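Local coordinates for protein L-lactate dehydrogenase (Trichomonas vaginalis, PDB 4UUL) that probably reduces an alpha-keto acid such as pyruvate or oxaloacetate with NADH, as a lactate dehydrogenase of the malate dehydrogenase type 2 family, at residues 27-31 and 252-257; 101-106 and 326-331; 191-196 and 303-309. The protein carries 1 engineered substitution. All blocks are in the same frame, centred on the assembly; numbering follows the deposited sequence.

Contact 1 (27-31 and 252-257); sequences GELYG and MKAWLF
L29 and K253 bring their backbones closest, CA to CA 5.6 Å, where the loop 27-31 passes the last turns of helix 242-257. A Schellman motif with positive phi at G27 ends helix 15-25 just before the loop. K253 reaches over with its chain fully extended (chi2 180°, chi3 -176°), so NZ arrives beside E28 and does two jobs there. It donates to the E28 carbonyl O at 3.2 Å, nearly in line with the C=O bond, and forms a salt bridge to E28 OE2 at 3.1 Å. That carboxylate oxygen is met from well above its plane. The ammonium thus grips main chain and side chain of one residue, and a bend at chi2 of E28 brings the carboxylate to it.

L29 sends its CD1 branch against the helix itself, resting on the backbone N of K253 and on CG of M252. CD1 of L29 also meets CD1 of L256. The same L256 methyl also sits over one face of the Y30 ring, 4.0 Å from its centroid, as a CH-pi contact. F257 completes the aromatic corner. Its ring stands at 87° to that of Y30 in an offset edge-to-face pair, and the same edge brings CE2 to 3.3 Å from the L29 carbonyl O.

The whole forms a seam between the NAD-binding Rossmann domain and the C-terminal domain. L154, which contacts NADH in another structure of this protein, has its side chain about 8 Å from that of M252. Behind the seam lies the parallel sheet: L29 packs on F84 and Y30 on A5, V7 and C82, while M252 on C82, F84 and L126, with L256 on K124, puts helix 242-257 against strands 82-85 and 124-127.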
ATOM      1  N   GLY B  27       5.327  -8.773   2.188  1.00 16.33           N
ATOM      2  CA  GLY B  27       5.063 -10.108   2.679  1.00 17.43           C
ATOM      3  C   GLY B  27       3.600 -10.522   2.688  1.00 17.36           C
ATOM      4  O   GLY B  27       3.267 -11.645   3.096  1.00 20.19           O
ATOM      5  N   GLU B  28       2.707  -9.652   2.219  1.00 17.65           N
ATOM      6  CA  GLU B  28       1.281  -9.884   2.387  1.00 19.83           C
ATOM      7  C   GLU B  28       0.721 -10.991   1.500  1.00 20.21           C
ATOM      8  O   GLU B  28      -0.295 -11.581   1.845  1.00 24.71           O
ATOM      9  CB  GLU B  28       0.512  -8.602   2.111  1.00 22.89           C
ATOM     10  CG  GLU B  28      -0.987  -8.793   1.882  1.00 24.04           C
ATOM     11  CD  GLU B  28      -1.711  -9.359   3.092  1.00 28.00           C
ATOM     12  OE1 GLU B  28      -1.157  -9.302   4.233  1.00 29.95           O
ATOM     13  OE2 GLU B  28      -2.858  -9.839   2.884  1.00 28.26           O
ATOM     14  N   LEU B  29       1.367 -11.287   0.385  1.00 16.21           N
ATOM     15  CA  LEU B  29       0.804 -12.257  -0.562  1.00 15.35           C
ATOM     16  C   LEU B  29       1.286 -13.677  -0.232  1.00 16.92           C
ATOM     17  O   LEU B  29       0.474 -14.581  -0.111  1.00 17.94           O
ATOM     18  CB  LEU B  29       1.229 -11.871  -1.961  1.00 15.63           C
ATOM     19  CG  LEU B  29       0.723 -12.797  -3.066  1.00 15.24           C
ATOM     20  CD1 LEU B  29      -0.784 -12.901  -3.083  1.00 16.23           C
ATOM     21  CD2 LEU B  29       1.168 -12.312  -4.444  1.00 16.29           C
ATOM     22  N   TYR B  30       2.591 -13.865  -0.091  1.00 16.20           N
ATOM     23  CA  TYR B  30       3.217 -15.186   0.013  1.00 16.50           C
ATOM     24  C   TYR B  30       3.672 -15.535   1.438  1.00 18.00           C
ATOM     25  O   TYR B  30       4.379 -16.519   1.656  1.00 20.21           O
ATOM     26  CB  TYR B  30       4.414 -15.254  -0.943  1.00 17.94           C
ATOM     27  CG  TYR B  30       4.038 -15.739  -2.330  1.00 16.08           C
ATOM     28  CD1 TYR B  30       3.914 -17.076  -2.598  1.00 16.90           C
ATOM     29  CD2 TYR B  30       3.839 -14.833  -3.362  1.00 16.93           C
ATOM     30  CE1 TYR B  30       3.614 -17.526  -3.866  1.00 16.75           C
ATOM     31  CE2 TYR B  30       3.485 -15.268  -4.628  1.00 17.04           C
ATOM     32  CZ  TYR B  30       3.425 -16.630  -4.886  1.00 16.74           C
ATOM     33  OH  TYR B  30       3.134 -17.054  -6.150  1.00 18.17           O
ATOM     34  N   GLY B  31       3.265 -14.733   2.409  1.00 19.02           N
ATOM     35  CA  GLY B  31       3.551 -15.103   3.781  1.00 19.55           C
ATOM     36  C   GLY B  31       5.038 -15.095   4.100  1.00 21.27           C
ATOM     37  O   GLY B  31       5.718 -14.124   3.786  1.00 22.81           O
ATOM     38  N   MET B 252      -5.622 -12.960  -5.549  1.00 12.98           N
ATOM     39  CA  MET B 252      -4.460 -13.817  -5.746  1.00 13.60           C
ATOM     40  C   MET B 252      -4.138 -14.636  -4.488  1.00 14.16           C
ATOM     41  O   MET B 252      -3.800 -15.814  -4.601  1.00 14.63           O
ATOM     42  CB  MET B 252      -3.259 -13.015  -6.203  1.00 12.83           C
ATOM     43  CG  MET B 252      -2.075 -13.906  -6.631  1.00 14.86           C
ATOM     44  SD  MET B 252      -2.352 -14.820  -8.156  1.00 15.25           S
ATOM     45  CE  MET B 252      -1.959 -13.525  -9.361  1.00 16.12           C
ATOM     46  N   LYS B 253      -4.219 -14.033  -3.308  1.00 13.57           N
ATOM     47  CA  LYS B 253      -3.918 -14.764  -2.097  1.00 13.44           C
ATOM     48  C   LYS B 253      -4.893 -15.922  -1.889  1.00 14.29           C
ATOM     49  O   LYS B 253      -4.491 -17.031  -1.502  1.00 16.56           O
ATOM     50  CB  LYS B 253      -3.934 -13.781  -0.914  1.00 15.32           C
ATOM     51  CG  LYS B 253      -3.358 -14.371   0.369  1.00 17.64           C
ATOM     52  CD  LYS B 253      -3.389 -13.366   1.486  1.00 19.91           C
ATOM     53  CE  LYS B 253      -2.732 -13.905   2.729  1.00 27.31           C
ATOM     54  NZ  LYS B 253      -2.547 -12.790   3.701  1.00 34.74           N
ATOM     55  N   ALA B 254      -6.172 -15.676  -2.165  1.00 15.15           N
ATOM     56  CA  ALA B 254      -7.168 -16.740  -2.098  1.00 15.14           C
ATOM     57  C   ALA B 254      -6.857 -17.845  -3.132  1.00 14.84           C
ATOM     58  O   ALA B 254      -6.950 -19.029  -2.818  1.00 16.50           O
ATOM     59  CB  ALA B 254      -8.534 -16.198  -2.364  1.00 16.20           C
ATOM     60  N   TRP B 255      -6.507 -17.450  -4.344  1.00 14.83           N
ATOM     61  CA  TRP B 255      -6.185 -18.394  -5.413  1.00 15.03           C
ATOM     62  C   TRP B 255      -4.990 -19.260  -5.064  1.00 15.73           C
ATOM     63  O   TRP B 255      -4.926 -20.447  -5.404  1.00 17.46           O
ATOM     64  CB  TRP B 255      -5.942 -17.626  -6.715  1.00 14.64           C
ATOM     65  CG  TRP B 255      -5.972 -18.427  -7.955  1.00 14.02           C
ATOM     66  CD1 TRP B 255      -6.320 -19.737  -8.112  1.00 16.73           C
ATOM     67  CD2 TRP B 255      -5.666 -17.923  -9.262  1.00 13.85           C
ATOM     68  NE1 TRP B 255      -6.226 -20.071  -9.453  1.00 16.77           N
ATOM     69  CE2 TRP B 255      -5.870 -18.974 -10.173  1.00 15.63           C
ATOM     70  CE3 TRP B 255      -5.254 -16.675  -9.742  1.00 13.97           C
ATOM     71  CZ2 TRP B 255      -5.685 -18.808 -11.539  1.00 14.65           C
ATOM     72  CZ3 TRP B 255      -5.056 -16.502 -11.102  1.00 14.02           C
ATOM     73  CH2 TRP B 255      -5.282 -17.575 -11.991  1.00 14.00           C
ATOM     74  N   LEU B 256      -4.005 -18.674  -4.389  1.00 16.86           N
ATOM     75  CA  LEU B 256      -2.790 -19.383  -4.077  1.00 17.01           C
ATOM     76  C   LEU B 256      -2.979 -20.374  -2.927  1.00 18.20           C
ATOM     77  O   LEU B 256      -2.437 -21.484  -3.015  1.00 21.35           O
ATOM     78  CB  LEU B 256      -1.653 -18.411  -3.745  1.00 17.39           C
ATOM     79  CG  LEU B 256      -1.008 -17.674  -4.907  1.00 17.55           C
ATOM     80  CD1 LEU B 256      -0.161 -16.505  -4.423  1.00 17.75           C
ATOM     81  CD2 LEU B 256      -0.167 -18.594  -5.758  1.00 21.09           C
ATOM     82  N   PHE B 257      -3.718 -19.980  -1.876  1.00 18.08           N
ATOM     83  CA  PHE B 257      -3.703 -20.690  -0.581  1.00 19.86           C
ATOM     84  C   PHE B 257      -5.059 -21.112  -0.060  1.00 21.83           C
ATOM     85  O   PHE B 257      -5.135 -21.822   0.948  1.00 24.34           O
ATOM     86  CB  PHE B 257      -2.973 -19.869   0.490  1.00 22.79           C
ATOM     87  CG  PHE B 257      -1.592 -19.467   0.074  1.00 22.42           C
ATOM     88  CD1 PHE B 257      -0.607 -20.429  -0.065  1.00 24.82           C
ATOM     89  CD2 PHE B 257      -1.288 -18.150  -0.215  1.00 21.96           C
ATOM     90  CE1 PHE B 257       0.642 -20.098  -0.487  1.00 25.53           C
ATOM     91  CE2 PHE B 257      -0.001 -17.815  -0.626  1.00 21.02           C
ATOM     92  CZ  PHE B 257       0.942 -18.791  -0.752  1.00 22.95           C
TER

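Contact 2 (101-106 and 326-331); sequences ISSNSV and IALNHL
S102 and A327, small side chains both, bring helices 97-118 and 307-337 closest, CA to CA 5.1 Å, and the short segments cross at -63° with their axes 8.3 Å apart. The CB of A327 is a small bump that drops between I101 and S105, one turn apart on the other helix. It lies 3.8 Å from I101 CG2 and equally far from S105 CB. Next to it, I326 turns CG2 toward the flank of I101, methyl branch to methyl branch, while also brushing S102 OG.

The large bump is H330. With CG anti to the backbone N (chi1 -179°), its imidazole is laid over S102, whose CB sits under one ring face, 3.5 Å from the centroid, in a CH-pi contact. The CD2 corner comes close to the S102 carbonyl O, and V106 CG2 fills in at the ring edge. These helices belong to different parts of the dehydrogenase: 97-118 is a Rossmann-domain helix, and 307-337 is the long C-terminal helix. N104, predicted to bind NAD(+), lies on the far side of the first helix and points away from the contact.

Polar atoms are tucked into the same relief. S105 OG donates to the S102 carbonyl O at 2.7 Å, which turns the hydroxyl back onto its own helix, where L331 CD2 packs against it. The same CD2 branch lodges between S105 OG and V106 CG2, 3.9 Å from the latter. S102 OG bonds to the A98 carbonyl one turn back, and a water donates to the same hydroxyl while bonding H330 ND1 at 2.7 Å. A327 also packs on T134 and I138 of helix 132-141.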
ATOM      1  N   ILE B 101     -12.195  -3.352 -27.130  1.00 16.23           N
ATOM      2  CA  ILE B 101     -11.980  -4.781 -27.159  1.00 15.53           C
ATOM      3  C   ILE B 101     -10.973  -5.103 -28.244  1.00 15.74           C
ATOM      4  O   ILE B 101     -10.047  -5.884 -28.016  1.00 17.07           O
ATOM      5  CB  ILE B 101     -13.298  -5.516 -27.383  1.00 16.00           C
ATOM      6  CG1 ILE B 101     -14.231  -5.349 -26.188  1.00 15.95           C
ATOM      7  CG2 ILE B 101     -13.053  -6.953 -27.721  1.00 16.01           C
ATOM      8  CD1 ILE B 101     -15.686  -5.577 -26.564  1.00 16.76           C
ATOM      9  N   SER B 102     -11.153  -4.514 -29.426  1.00 16.65           N
ATOM     10  CA  SER B 102     -10.274  -4.802 -30.556  1.00 17.29           C
ATOM     11  C   SER B 102      -8.822  -4.427 -30.299  1.00 19.37           C
ATOM     12  O   SER B 102      -7.928  -5.219 -30.524  1.00 19.12           O
ATOM     13  CB  SER B 102     -10.734  -4.043 -31.780  1.00 19.64           C
ATOM     14  OG  SER B 102     -11.965  -4.557 -32.205  1.00 19.69           O
ATOM     15  N   SER B 103      -8.585  -3.246 -29.745  1.00 19.32           N
ATOM     16  CA  SER B 103      -7.211  -2.823 -29.573  1.00 21.92           C
ATOM     17  C   SER B 103      -6.526  -3.746 -28.552  1.00 20.09           C
ATOM     18  O   SER B 103      -5.341  -4.096 -28.653  1.00 23.58           O
ATOM     19  CB  SER B 103      -7.170  -1.350 -29.151  1.00 27.42           C
ATOM     20  OG  SER B 103      -7.718  -1.220 -27.835  1.00 30.29           O
ATOM     21  N   ASN B 104      -7.253  -4.122 -27.520  1.00 17.45           N
ATOM     22  CA  ASN B 104      -6.672  -4.972 -26.486  1.00 15.88           C
ATOM     23  C   ASN B 104      -6.437  -6.410 -26.946  1.00 16.55           C
ATOM     24  O   ASN B 104      -5.634  -7.124 -26.369  1.00 17.79           O
ATOM     25  CB  ASN B 104      -7.479  -4.892 -25.201  1.00 15.91           C
ATOM     26  CG  ASN B 104      -7.130  -3.650 -24.436  1.00 15.59           C
ATOM     27  OD1 ASN B 104      -6.111  -3.618 -23.766  1.00 18.01           O
ATOM     28  ND2 ASN B 104      -7.910  -2.618 -24.578  1.00 16.24           N
ATOM     29  N   SER B 105      -7.203  -6.873 -27.950  1.00 17.97           N
ATOM     30  CA  SER B 105      -7.077  -8.240 -28.372  1.00 18.49           C
ATOM     31  C   SER B 105      -5.641  -8.548 -28.800  1.00 18.24           C
ATOM     32  O   SER B 105      -5.135  -9.610 -28.494  1.00 17.84           O
ATOM     33  CB  SER B 105      -8.108  -8.587 -29.468  1.00 19.62           C
ATOM     34  OG  SER B 105      -7.802  -7.938 -30.705  1.00 20.43           O
ATOM     35  N   VAL B 106      -4.981  -7.613 -29.485  1.00 18.10           N
ATOM     36  CA  VAL B 106      -3.634  -7.842 -29.958  1.00 19.98           C
ATOM     37  C   VAL B 106      -2.648  -7.998 -28.769  1.00 18.44           C
ATOM     38  O   VAL B 106      -1.819  -8.889 -28.715  1.00 18.89           O
ATOM     39  CB  VAL B 106      -3.193  -6.703 -30.880  1.00 23.43           C
ATOM     40  CG1 VAL B 106      -1.712  -6.859 -31.237  1.00 26.01           C
ATOM     41  CG2 VAL B 106      -4.098  -6.642 -32.175  1.00 25.86           C
ATOM     42  N   ILE B 326     -16.013 -10.148 -31.253  1.00 14.47           N
ATOM     43  CA  ILE B 326     -15.407  -8.906 -31.724  1.00 15.47           C
ATOM     44  C   ILE B 326     -13.884  -9.028 -31.704  1.00 15.51           C
ATOM     45  O   ILE B 326     -13.198  -8.653 -32.641  1.00 16.37           O
ATOM     46  CB  ILE B 326     -15.843  -7.696 -30.825  1.00 16.57           C
ATOM     47  CG1 ILE B 326     -17.331  -7.379 -31.029  1.00 15.71           C
ATOM     48  CG2 ILE B 326     -14.951  -6.464 -31.099  1.00 17.21           C
ATOM     49  CD1 ILE B 326     -17.886  -6.423 -30.012  1.00 17.90           C
ATOM     50  N   ALA B 327     -13.339  -9.545 -30.602  1.00 14.40           N
ATOM     51  CA  ALA B 327     -11.899  -9.660 -30.413  1.00 15.45           C
ATOM     52  C   ALA B 327     -11.323 -10.608 -31.447  1.00 15.77           C
ATOM     53  O   ALA B 327     -10.346 -10.270 -32.115  1.00 16.29           O
ATOM     54  CB  ALA B 327     -11.582 -10.171 -28.999  1.00 16.02           C
ATOM     55  N   LEU B 328     -11.946 -11.786 -31.602  1.00 16.27           N
ATOM     56  CA  LEU B 328     -11.432 -12.760 -32.575  1.00 17.35           C
ATOM     57  C   LEU B 328     -11.555 -12.266 -34.014  1.00 16.46           C
ATOM     58  O   LEU B 328     -10.649 -12.438 -34.804  1.00 17.63           O
ATOM     59  CB  LEU B 328     -12.087 -14.135 -32.397  1.00 17.54           C
ATOM     60  CG  LEU B 328     -11.698 -14.840 -31.090  1.00 19.08           C
ATOM     61  CD1 LEU B 328     -12.445 -16.148 -30.987  1.00 22.00           C
ATOM     62  CD2 LEU B 328     -10.214 -15.117 -30.981  1.00 19.72           C
ATOM     63  N   ASN B 329     -12.618 -11.552 -34.304  1.00 17.96           N
ATOM     64  CA  ASN B 329     -12.765 -11.007 -35.644  1.00 19.50           C
ATOM     65  C   ASN B 329     -11.702  -9.949 -35.942  1.00 17.70           C
ATOM     66  O   ASN B 329     -11.133  -9.904 -37.023  1.00 18.42           O
ATOM     67  CB  ASN B 329     -14.153 -10.398 -35.837  1.00 22.13           C
ATOM     68  CG  ASN B 329     -14.261  -9.639 -37.178  1.00 30.63           C
ATOM     69  OD1 ASN B 329     -14.216 -10.255 -38.236  1.00 32.01           O
ATOM     70  ND2 ASN B 329     -14.346  -8.302 -37.131  1.00 31.09           N
ATOM     71  N   HIS B 330     -11.417  -9.079 -34.965  1.00 18.20           N
ATOM     72  CA  HIS B 330     -10.374  -8.085 -35.170  1.00 17.60           C
ATOM     73  C   HIS B 330      -9.042  -8.766 -35.502  1.00 17.63           C
ATOM     74  O   HIS B 330      -8.327  -8.380 -36.437  1.00 18.06           O
ATOM     75  CB  HIS B 330     -10.247  -7.198 -33.922  1.00 17.90           C
ATOM     76  CG  HIS B 330      -9.208  -6.136 -34.069  1.00 20.63           C
ATOM     77  ND1 HIS B 330      -9.444  -4.961 -34.747  1.00 22.26           N
ATOM     78  CD2 HIS B 330      -7.956  -6.027 -33.546  1.00 23.07           C
ATOM     79  CE1 HIS B 330      -8.358  -4.206 -34.699  1.00 23.93           C
ATOM     80  NE2 HIS B 330      -7.437  -4.834 -33.991  1.00 24.79           N
ATOM     81  N   LEU B 331      -8.665  -9.755 -34.695  1.00 17.17           N
ATOM     82  CA  LEU B 331      -7.429 -10.474 -34.918  1.00 19.15           C
ATOM     83  C   LEU B 331      -7.442 -11.090 -36.301  1.00 17.43           C
ATOM     84  O   LEU B 331      -6.423 -11.068 -37.008  1.00 17.86           O
ATOM     85  CB  LEU B 331      -7.213 -11.529 -33.841  1.00 19.15           C
ATOM     86  CG  LEU B 331      -6.959 -10.929 -32.435  1.00 18.78           C
ATOM     87  CD1 LEU B 331      -6.903 -12.073 -31.445  1.00 19.26           C
ATOM     88  CD2 LEU B 331      -5.659 -10.160 -32.355  1.00 20.11           C
TER
HETATM   89  O   HOH W   1     -11.960  -4.099 -35.190  1.00 30.19           O

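Contact 3 (191-196 and 303-309); sequences VADLTQ and FKVNDWL
Q196 and K304 pair across this contact, where the C-terminal domain of the dehydrogenase joins edge strand 191-193 and the turn after it to the N-terminal start of long helix 307-337. Two local motifs shape it: an Asx turn at D193 and an N-cap at N306.

Hydrogen bonding comes first. The Q196 amide works like a piece of main chain, its OE1 accepting from K304 N at 3.0 Å and its NE2 donating to K304 O at 2.9 Å. The second bond is nearly flat in both the amide and the carbonyl plane; the first is tilted. NE2 also donates to D193 OD2, so both its hydrogens are used and the amide's orientation is settled. To get there Q196 holds an unusual chi1 of -29°, away from a staggered position, with a bend at chi2. The buried D193 carboxylate collects T195 OG1 and T195 N on OD1, and Q196 NE2 and W183 NE1 on OD2, a set of donors that probably stabilises it as an anion.

Apolar packing fills the remainder. L309 sends CD1 against V191 CG1 at 3.7 Å and CD2 against D193 OD2 and Q196 NE2. W308 presents its six-membered ring edge to D193 OD1 and A192 O, and T195 CG2 meets it obliquely. F303 turns its CD1 edge to the Q196 side chain, amide and ring planes 64° apart, and packs also on I181 of the neighbouring strand.

Solvent and capping finish the joint. N306 OD1 accepts from L309 N at 2.9 Å, starting the helix, while a single water donates to T195 OG1 and K304 O and accepts from N306 N at 3.0 Å.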
ATOM      1  N   VAL B 191     -23.748  -8.395 -13.304  1.00 14.10           N
ATOM      2  CA  VAL B 191     -24.891  -8.708 -12.459  1.00 14.03           C
ATOM      3  C   VAL B 191     -24.466  -8.574 -10.983  1.00 14.72           C
ATOM      4  O   VAL B 191     -23.739  -9.433 -10.464  1.00 15.63           O
ATOM      5  CB  VAL B 191     -25.410 -10.132 -12.725  1.00 15.61           C
ATOM      6  CG1 VAL B 191     -26.701 -10.291 -11.931  1.00 18.35           C
ATOM      7  CG2 VAL B 191     -25.636 -10.376 -14.201  1.00 17.17           C
ATOM      8  N   ALA B 192     -24.911  -7.514 -10.315  1.00 15.40           N
ATOM      9  CA  ALA B 192     -24.649  -7.334  -8.875  1.00 15.13           C
ATOM     10  C   ALA B 192     -25.877  -7.945  -8.171  1.00 15.75           C
ATOM     11  O   ALA B 192     -26.943  -7.321  -8.041  1.00 18.19           O
ATOM     12  CB  ALA B 192     -24.455  -5.852  -8.556  1.00 18.23           C
ATOM     13  N   ASP B 193     -25.726  -9.184  -7.773  1.00 15.04           N
ATOM     14  CA  ASP B 193     -26.813 -10.013  -7.279  1.00 15.26           C
ATOM     15  C   ASP B 193     -26.923  -9.966  -5.762  1.00 14.71           C
ATOM     16  O   ASP B 193     -25.964 -10.329  -5.042  1.00 15.47           O
ATOM     17  CB  ASP B 193     -26.528 -11.442  -7.719  1.00 16.24           C
ATOM     18  CG  ASP B 193     -27.549 -12.472  -7.231  1.00 17.00           C
ATOM     19  OD1 ASP B 193     -28.702 -12.103  -6.952  1.00 18.19           O
ATOM     20  OD2 ASP B 193     -27.161 -13.664  -7.171  1.00 15.65           O
ATOM     21  N   LEU B 194     -28.052  -9.480  -5.282  1.00 16.07           N
ATOM     22  CA  LEU B 194     -28.398  -9.471  -3.884  1.00 17.03           C
ATOM     23  C   LEU B 194     -29.393 -10.537  -3.517  1.00 18.50           C
ATOM     24  O   LEU B 194     -29.815 -10.579  -2.355  1.00 19.50           O
ATOM     25  CB  LEU B 194     -28.941  -8.100  -3.483  1.00 17.22           C
ATOM     26  CG  LEU B 194     -27.983  -6.926  -3.671  1.00 17.97           C
ATOM     27  CD1 LEU B 194     -28.591  -5.609  -3.142  1.00 19.58           C
ATOM     28  CD2 LEU B 194     -26.564  -7.190  -3.088  1.00 18.77           C
ATOM     29  N   THR B 195     -29.834 -11.345  -4.472  1.00 17.32           N
ATOM     30  CA  THR B 195     -30.939 -12.296  -4.207  1.00 18.73           C
ATOM     31  C   THR B 195     -30.584 -13.482  -3.319  1.00 20.58           C
ATOM     32  O   THR B 195     -31.491 -14.141  -2.815  1.00 21.46           O
ATOM     33  CB  THR B 195     -31.603 -12.799  -5.488  1.00 19.35           C
ATOM     34  OG1 THR B 195     -30.715 -13.647  -6.184  1.00 20.49           O
ATOM     35  CG2 THR B 195     -32.021 -11.659  -6.367  1.00 20.45           C
ATOM     36  N   GLN B 196     -29.287 -13.747  -3.121  1.00 17.89           N
ATOM     37  CA  GLN B 196     -28.847 -14.775  -2.184  1.00 18.14           C
ATOM     38  C   GLN B 196     -28.527 -14.187  -0.819  1.00 18.61           C
ATOM     39  O   GLN B 196     -28.408 -14.919   0.155  1.00 20.93           O
ATOM     40  CB  GLN B 196     -27.563 -15.456  -2.629  1.00 18.00           C
ATOM     41  CG  GLN B 196     -27.317 -15.529  -4.134  1.00 18.00           C
ATOM     42  CD  GLN B 196     -28.288 -16.427  -4.874  1.00 18.46           C
ATOM     43  OE1 GLN B 196     -28.877 -17.402  -4.314  1.00 19.82           O
ATOM     44  NE2 GLN B 196     -28.412 -16.169  -6.161  1.00 18.45           N
ATOM     45  N   PHE B 303     -26.603 -21.882  -4.813  1.00 20.01           N
ATOM     46  CA  PHE B 303     -27.304 -20.622  -4.985  1.00 20.81           C
ATOM     47  C   PHE B 303     -28.522 -20.821  -5.885  1.00 22.59           C
ATOM     48  O   PHE B 303     -28.602 -21.763  -6.684  1.00 23.07           O
ATOM     49  CB  PHE B 303     -26.356 -19.530  -5.496  1.00 19.30           C
ATOM     50  CG  PHE B 303     -25.319 -19.112  -4.441  1.00 17.81           C
ATOM     51  CD1 PHE B 303     -25.760 -18.572  -3.234  1.00 18.96           C
ATOM     52  CD2 PHE B 303     -23.967 -19.284  -4.659  1.00 17.76           C
ATOM     53  CE1 PHE B 303     -24.846 -18.225  -2.243  1.00 19.14           C
ATOM     54  CE2 PHE B 303     -23.048 -18.914  -3.691  1.00 18.68           C
ATOM     55  CZ  PHE B 303     -23.479 -18.389  -2.489  1.00 19.79           C
ATOM     56  N   LYS B 304     -29.490 -19.927  -5.748  1.00 22.07           N
ATOM     57  CA  LYS B 304     -30.767 -20.063  -6.446  1.00 22.62           C
ATOM     58  C   LYS B 304     -30.839 -19.073  -7.572  1.00 21.29           C
ATOM     59  O   LYS B 304     -30.371 -17.932  -7.454  1.00 22.29           O
ATOM     60  CB  LYS B 304     -31.902 -19.784  -5.489  1.00 25.99           C
ATOM     61  CG  LYS B 304     -32.032 -20.854  -4.407  1.00 35.37           C
ATOM     62  CD  LYS B 304     -33.371 -20.788  -3.683  1.00 45.75           C
ATOM     63  CE  LYS B 304     -33.508 -19.512  -2.859  1.00 53.94           C
ATOM     64  NZ  LYS B 304     -34.647 -19.617  -1.893  1.00 56.67           N
ATOM     65  N   VAL B 305     -31.412 -19.508  -8.677  1.00 21.40           N
ATOM     66  CA  VAL B 305     -31.548 -18.648  -9.827  1.00 20.77           C
ATOM     67  C   VAL B 305     -33.038 -18.358 -10.077  1.00 21.14           C
ATOM     68  O   VAL B 305     -33.748 -19.148 -10.681  1.00 23.78           O
ATOM     69  CB  VAL B 305     -30.899 -19.256 -11.076  1.00 21.44           C
ATOM     70  CG1 VAL B 305     -30.985 -18.267 -12.245  1.00 18.95           C
ATOM     71  CG2 VAL B 305     -29.430 -19.627 -10.820  1.00 22.06           C
ATOM     72  N   ASN B 306     -33.495 -17.193  -9.609  1.00 20.72           N
ATOM     73  CA  ASN B 306     -34.865 -16.765  -9.822  1.00 21.07           C
ATOM     74  C   ASN B 306     -34.989 -16.199 -11.232  1.00 20.49           C
ATOM     75  O   ASN B 306     -34.023 -16.158 -11.987  1.00 19.77           O
ATOM     76  CB  ASN B 306     -35.420 -15.830  -8.723  1.00 22.89           C
ATOM     77  CG  ASN B 306     -34.756 -14.480  -8.678  1.00 24.11           C
ATOM     78  OD1 ASN B 306     -33.995 -14.076  -9.571  1.00 22.18           O
ATOM     79  ND2 ASN B 306     -35.011 -13.762  -7.599  1.00 26.13           N
ATOM     80  N   ASP B 307     -36.189 -15.823 -11.638  1.00 21.45           N
ATOM     81  CA  ASP B 307     -36.407 -15.384 -13.013  1.00 23.13           C
ATOM     82  C   ASP B 307     -35.586 -14.144 -13.325  1.00 22.15           C
ATOM     83  O   ASP B 307     -35.023 -14.027 -14.394  1.00 21.23           O
ATOM     84  CB  ASP B 307     -37.903 -15.102 -13.292  1.00 27.25           C
ATOM     85  CG  ASP B 307     -38.731 -16.344 -13.338  1.00 30.51           C
ATOM     86  OD1 ASP B 307     -38.165 -17.444 -13.453  1.00 32.23           O
ATOM     87  OD2 ASP B 307     -39.962 -16.211 -13.265  1.00 35.64           O
ATOM     88  N   TRP B 308     -35.480 -13.223 -12.387  1.00 21.59           N
ATOM     89  CA  TRP B 308     -34.672 -12.031 -12.580  1.00 21.09           C
ATOM     90  C   TRP B 308     -33.221 -12.397 -12.831  1.00 18.26           C
ATOM     91  O   TRP B 308     -32.607 -11.949 -13.803  1.00 18.21           O
ATOM     92  CB  TRP B 308     -34.771 -11.099 -11.365  1.00 21.15           C
ATOM     93  CG  TRP B 308     -33.836  -9.909 -11.445  1.00 20.48           C
ATOM     94  CD1 TRP B 308     -34.084  -8.721 -12.066  1.00 21.39           C
ATOM     95  CD2 TRP B 308     -32.508  -9.800 -10.899  1.00 18.85           C
ATOM     96  NE1 TRP B 308     -32.988  -7.883 -11.957  1.00 21.36           N
ATOM     97  CE2 TRP B 308     -32.017  -8.519 -11.247  1.00 20.37           C
ATOM     98  CE3 TRP B 308     -31.698 -10.656 -10.168  1.00 19.63           C
ATOM     99  CZ2 TRP B 308     -30.762  -8.067 -10.872  1.00 19.91           C
ATOM    100  CZ3 TRP B 308     -30.439 -10.191  -9.775  1.00 19.89           C
ATOM    101  CH2 TRP B 308     -29.989  -8.923 -10.161  1.00 19.26           C
ATOM    102  N   LEU B 309     -32.664 -13.247 -11.991  1.00 17.69           N
ATOM    103  CA  LEU B 309     -31.266 -13.616 -12.127  1.00 17.25           C
ATOM    104  C   LEU B 309     -31.035 -14.389 -13.402  1.00 16.06           C
ATOM    105  O   LEU B 309     -30.011 -14.199 -14.086  1.00 16.46           O
ATOM    106  CB  LEU B 309     -30.779 -14.386 -10.880  1.00 17.19           C
ATOM    107  CG  LEU B 309     -29.272 -14.725 -10.908  1.00 15.78           C
ATOM    108  CD1 LEU B 309     -28.373 -13.489 -11.122  1.00 17.22           C
ATOM    109  CD2 LEU B 309     -28.874 -15.447  -9.623  1.00 17.25           C
TER
HETATM  110  O   HOH W   2     -31.952 -15.767  -7.443  1.00 20.66           O

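From the N terminus, the chain makes its first helix and the loop 27-31, which waits more than two hundred residues for helix 242-257 to close contact 1. Before that closure, helix 97-118 opens contact 2 and strand 191-193 opens contact 3. Both close later, so each crosses contact 1. Contact 3 shuts first, at the start of helix 307-337; contact 2 shuts about twenty residues further along that helix and encloses it. Contacts 1 and 2, on opposite sides of the chain's centre, tie the Rossmann domain to the C-terminal domain, whereas contact 3 is internal to the latter. Their centres lie 30 to 32 Å apart.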